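Local coordinates for protein fructose transport system repressor FruR (Pseudomonas putida, PDB 3O74) that probably binds specific DNA sequences as a LacI-family transcriptional regulator, with fructose 1-phosphate as its preferred effector, at residues Pro226-Ile237 / Val261-Ile269. Residues are numbered along the deposited sequence; the frame is centred on the assembly and turned at random.
Sequences PVNAMAQQHGQI and VGRTFKQRI
Strands 227-231 and 264-266 form an antiparallel pair in the LacI-type, periplasmic-binding-protein-like fold; their segment axes run at 165°, 4.8 Å apart. The pair links strand 98-102, reached through Val-261 and Ile-101, to strand 210-214, which Asn-228 and Met-230 bond. Reciprocal backbone bonds define the register: Ala-229 with Lys-266 and Ala-231 with Thr-264 flank the non-hydrogen-bonded pair Met-230/Phe-265. On the sheet face carrying Met-230 and Phe-265, which packs against helix 104-116, the bend of Met-230, a selenomethionine, at chi2 (-76°) brings CE over the Phe-265 ring, 3.7 Å from its centroid, a CH-pi contact within a Met-aromatic pair. Gln-267 CG lies over the opposite ring face. Arg-263 NH1 donates to Met-230 O at 3.0 Å, a bent bond (138° at the hydrogen); Gln-232 CG lies over one guanidinium face, and Arg-263 NE salt-bridges Asp-104. Gln-233, N-cap of helix 234-250, hydrogen-bonds through NE2 to Gly-262 O (2.8 Å), in the Gln-233 amide plane, though NE2 stands above the Gly-262 carbonyl plane. Ile-237 CD1 packs on Val-261 CG2 at 3.5 Å. Past the last bridge, Arg-268 N bonds not to strand backbone but to buried Asn-228 OD1 (2.8 Å), which also accepts from Ile-269 N (3.0 Å), while Asn-228 ND2 donates to a water that donates to Ile-269 O.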
loop_
_atom_site.group_PDB
_atom_site.type_symbol
_atom_site.label_atom_id
_atom_site.label_comp_id
_atom_site.label_asym_id
_atom_site.label_seq_id
_atom_site.Cartn_x
_atom_site.Cartn_y
_atom_site.Cartn_z
ATOM N N PRO B 226 9.539 -18.089 11.433
ATOM C CA PRO B 226 9.810 -18.065 9.993
ATOM C C PRO B 226 8.552 -18.332 9.172
ATOM O O PRO B 226 7.776 -19.228 9.501
ATOM C CB PRO B 226 10.814 -19.206 9.809
ATOM C CG PRO B 226 10.529 -20.143 10.932
ATOM C CD PRO B 226 10.100 -19.284 12.086
ATOM N N VAL B 227 8.363 -17.559 8.108
ATOM C CA VAL B 227 7.197 -17.716 7.249
ATOM C C VAL B 227 7.608 -17.871 5.783
ATOM O O VAL B 227 8.280 -17.005 5.225
ATOM C CB VAL B 227 6.254 -16.498 7.379
ATOM C CG1 VAL B 227 5.060 -16.640 6.447
ATOM C CG2 VAL B 227 5.792 -16.325 8.818
ATOM N N ASN B 228 7.207 -18.975 5.162
ATOM C CA ASN B 228 7.411 -19.150 3.729
ATOM C C ASN B 228 6.387 -18.342 2.942
ATOM O O ASN B 228 5.205 -18.332 3.277
ATOM C CB ASN B 228 7.326 -20.624 3.347
ATOM C CG ASN B 228 8.567 -21.401 3.744
ATOM O OD1 ASN B 228 9.534 -20.837 4.257
ATOM N ND2 ASN B 228 8.547 -22.699 3.500
ATOM N N ALA B 229 6.841 -17.669 1.890
ATOM C CA ALA B 229 5.974 -16.766 1.140
ATOM C C ALA B 229 6.095 -16.936 -0.372
ATOM O O ALA B 229 7.189 -17.109 -0.902
ATOM C CB ALA B 229 6.247 -15.323 1.538
HETATM N N MSE B 230 4.956 -16.877 -1.058
HETATM C CA MSE B 230 4.913 -16.928 -2.516
HETATM C C MSE B 230 4.531 -15.554 -3.059
HETATM O O MSE B 230 3.358 -15.192 -3.052
HETATM C CB MSE B 230 3.884 -17.959 -2.975
HETATM C CG MSE B 230 4.344 -19.403 -2.884
HETATM SE SE MSE B 230 5.575 -19.849 -4.321
HETATM C CE MSE B 230 5.697 -21.763 -4.010
ATOM N N ALA B 231 5.519 -14.794 -3.528
ATOM C CA ALA B 231 5.292 -13.421 -3.978
ATOM C C ALA B 231 5.036 -13.307 -5.486
ATOM O O ALA B 231 5.602 -14.056 -6.276
ATOM C CB ALA B 231 6.459 -12.533 -3.569
ATOM N N GLN B 232 4.188 -12.358 -5.871
ATOM C CA GLN B 232 3.931 -12.075 -7.278
ATOM C C GLN B 232 5.136 -11.406 -7.916
ATOM O O GLN B 232 5.844 -10.643 -7.263
ATOM C CB GLN B 232 2.735 -11.134 -7.433
ATOM C CG GLN B 232 1.410 -11.650 -6.899
ATOM C CD GLN B 232 0.263 -10.693 -7.195
ATOM O OE1 GLN B 232 0.214 -10.078 -8.260
ATOM N NE2 GLN B 232 -0.664 -10.568 -6.253
ATOM N N GLN B 233 5.358 -11.680 -9.197
ATOM C CA GLN B 233 6.297 -10.889 -9.979
ATOM C C GLN B 233 5.529 -9.690 -10.532
ATOM O O GLN B 233 5.088 -9.697 -11.683
ATOM C CB GLN B 233 6.914 -11.721 -11.108
ATOM C CG GLN B 233 7.660 -12.965 -10.626
ATOM C CD GLN B 233 8.446 -13.664 -11.725
ATOM O OE1 GLN B 233 9.522 -13.215 -12.119
ATOM N NE2 GLN B 233 7.914 -14.779 -12.213
ATOM N N HIS B 234 5.362 -8.667 -9.694
ATOM C CA HIS B 234 4.504 -7.527 -10.014
ATOM C C HIS B 234 4.923 -6.806 -11.288
ATOM O O HIS B 234 4.080 -6.362 -12.069
ATOM C CB HIS B 234 4.485 -6.526 -8.855
ATOM C CG HIS B 234 4.262 -7.149 -7.511
ATOM N ND1 HIS B 234 3.003 -7.359 -6.986
ATOM C CD2 HIS B 234 5.137 -7.595 -6.582
ATOM C CE1 HIS B 234 3.116 -7.913 -5.793
ATOM N NE2 HIS B 234 4.398 -8.068 -5.522
ATOM N N GLY B 235 6.230 -6.677 -11.486
ATOM C CA GLY B 235 6.754 -6.002 -12.656
ATOM C C GLY B 235 6.340 -6.693 -13.938
ATOM O O GLY B 235 5.937 -6.040 -14.900
ATOM N N GLN B 236 6.430 -8.020 -13.954
ATOM C CA GLN B 236 6.088 -8.796 -15.144
ATOM C C GLN B 236 4.578 -8.815 -15.388
ATOM O O GLN B 236 4.124 -8.749 -16.531
ATOM C CB GLN B 236 6.650 -10.220 -15.042
ATOM C CG GLN B 236 6.470 -11.052 -16.303
ATOM C CD GLN B 236 7.163 -12.403 -16.225
ATOM O OE1 GLN B 236 6.813 -13.336 -16.950
ATOM N NE2 GLN B 236 8.152 -12.512 -15.345
ATOM N N ILE B 237 3.800 -8.902 -14.312
ATOM C CA ILE B 237 2.347 -8.826 -14.417
ATOM C C ILE B 237 1.937 -7.540 -15.133
ATOM O O ILE B 237 1.181 -7.564 -16.104
ATOM C CB ILE B 237 1.678 -8.833 -13.016
ATOM C CG1 ILE B 237 1.963 -10.142 -12.277
ATOM C CG2 ILE B 237 0.173 -8.588 -13.136
ATOM C CD1 ILE B 237 1.378 -11.348 -12.944
ATOM N N VAL B 261 1.730 -15.818 -14.755
ATOM C CA VAL B 261 3.113 -15.546 -14.383
ATOM C C VAL B 261 3.443 -16.268 -13.086
ATOM O O VAL B 261 2.691 -16.185 -12.113
ATOM C CB VAL B 261 3.351 -14.041 -14.191
ATOM C CG1 VAL B 261 4.800 -13.768 -13.790
ATOM C CG2 VAL B 261 2.982 -13.282 -15.448
ATOM N N GLY B 262 4.571 -16.973 -13.071
ATOM C CA GLY B 262 4.986 -17.702 -11.884
ATOM C C GLY B 262 5.230 -16.787 -10.697
ATOM O O GLY B 262 5.645 -15.637 -10.857
ATOM N N ARG B 263 4.957 -17.295 -9.500
ATOM C CA ARG B 263 5.313 -16.594 -8.275
ATOM C C ARG B 263 6.725 -16.989 -7.846
ATOM O O ARG B 263 7.197 -18.076 -8.172
ATOM C CB ARG B 263 4.315 -16.917 -7.162
ATOM C CG ARG B 263 2.935 -16.303 -7.366
ATOM C CD ARG B 263 2.003 -16.592 -6.195
ATOM N NE ARG B 263 0.722 -15.909 -6.357
ATOM C CZ ARG B 263 0.399 -14.769 -5.754
ATOM N NH1 ARG B 263 1.257 -14.186 -4.929
ATOM N NH2 ARG B 263 -0.788 -14.215 -5.967
ATOM N N THR B 264 7.404 -16.106 -7.119
ATOM C CA THR B 264 8.724 -16.431 -6.590
ATOM C C THR B 264 8.601 -16.990 -5.175
ATOM O O THR B 264 7.826 -16.484 -4.362
ATOM C CB THR B 264 9.669 -15.221 -6.616
ATOM O OG1 THR B 264 9.085 -14.135 -5.888
ATOM C CG2 THR B 264 9.921 -14.784 -8.053
ATOM N N PHE B 265 9.352 -18.048 -4.892
ATOM C CA PHE B 265 9.287 -18.701 -3.590
ATOM C C PHE B 265 10.300 -18.085 -2.628
ATOM O O PHE B 265 11.506 -18.093 -2.888
ATOM C CB PHE B 265 9.534 -20.205 -3.735
ATOM C CG PHE B 265 8.972 -21.033 -2.607
ATOM C CD1 PHE B 265 8.919 -22.414 -2.706
ATOM C CD2 PHE B 265 8.494 -20.432 -1.454
ATOM C CE1 PHE B 265 8.405 -23.183 -1.677
ATOM C CE2 PHE B 265 7.978 -21.197 -0.420
ATOM C CZ PHE B 265 7.934 -22.573 -0.533
ATOM N N LYS B 266 9.801 -17.536 -1.527
ATOM C CA LYS B 266 10.658 -17.003 -0.479
ATOM C C LYS B 266 10.609 -17.942 0.716
ATOM O O LYS B 266 9.669 -17.898 1.508
ATOM C CB LYS B 266 10.201 -15.609 -0.056
ATOM C CG LYS B 266 10.972 -15.055 1.134
ATOM C CD LYS B 266 12.410 -14.717 0.761
ATOM C CE LYS B 266 13.298 -14.652 1.995
ATOM N NZ LYS B 266 14.034 -13.362 2.112
ATOM N N GLN B 267 11.614 -18.802 0.836
ATOM C CA GLN B 267 11.665 -19.758 1.935
ATOM C C GLN B 267 12.464 -19.216 3.102
ATOM O O GLN B 267 13.623 -18.828 2.955
ATOM C CB GLN B 267 12.240 -21.099 1.483
ATOM C CG GLN B 267 11.236 -22.009 0.782
ATOM C CD GLN B 267 11.804 -23.387 0.496
ATOM O OE1 GLN B 267 12.699 -23.547 -0.340
ATOM N NE2 GLN B 267 11.290 -24.391 1.196
ATOM N N ARG B 268 11.828 -19.190 4.265
ATOM C CA ARG B 268 12.473 -18.728 5.479
ATOM C C ARG B 268 12.536 -19.866 6.486
ATOM O O ARG B 268 13.232 -19.779 7.495
ATOM C CB ARG B 268 11.716 -17.530 6.048
ATOM C CG ARG B 268 11.625 -16.375 5.070
ATOM C CD ARG B 268 10.672 -15.308 5.558
ATOM N NE ARG B 268 10.189 -14.481 4.457
ATOM C CZ ARG B 268 10.477 -13.194 4.315
ATOM N NH1 ARG B 268 11.234 -12.586 5.213
ATOM N NH2 ARG B 268 10.001 -12.512 3.286
ATOM N N ILE B 269 11.806 -20.939 6.200
ATOM C CA ILE B 269 11.822 -22.119 7.049
ATOM C C ILE B 269 12.922 -23.080 6.609
ATOM O O ILE B 269 12.887 -23.606 5.497
ATOM C CB ILE B 269 10.464 -22.843 7.037
ATOM C CG1 ILE B 269 9.355 -21.904 7.520
ATOM C CG2 ILE B 269 10.524 -24.098 7.896
ATOM C CD1 ILE B 269 7.984 -22.549 7.567
HETATM O O HOH W 1 10.709 -24.381 4.004
HETATM O O HOH W 2 8.945 -11.191 -6.465
HETATM O O HOH W 3 3.528 -13.653 -10.324
#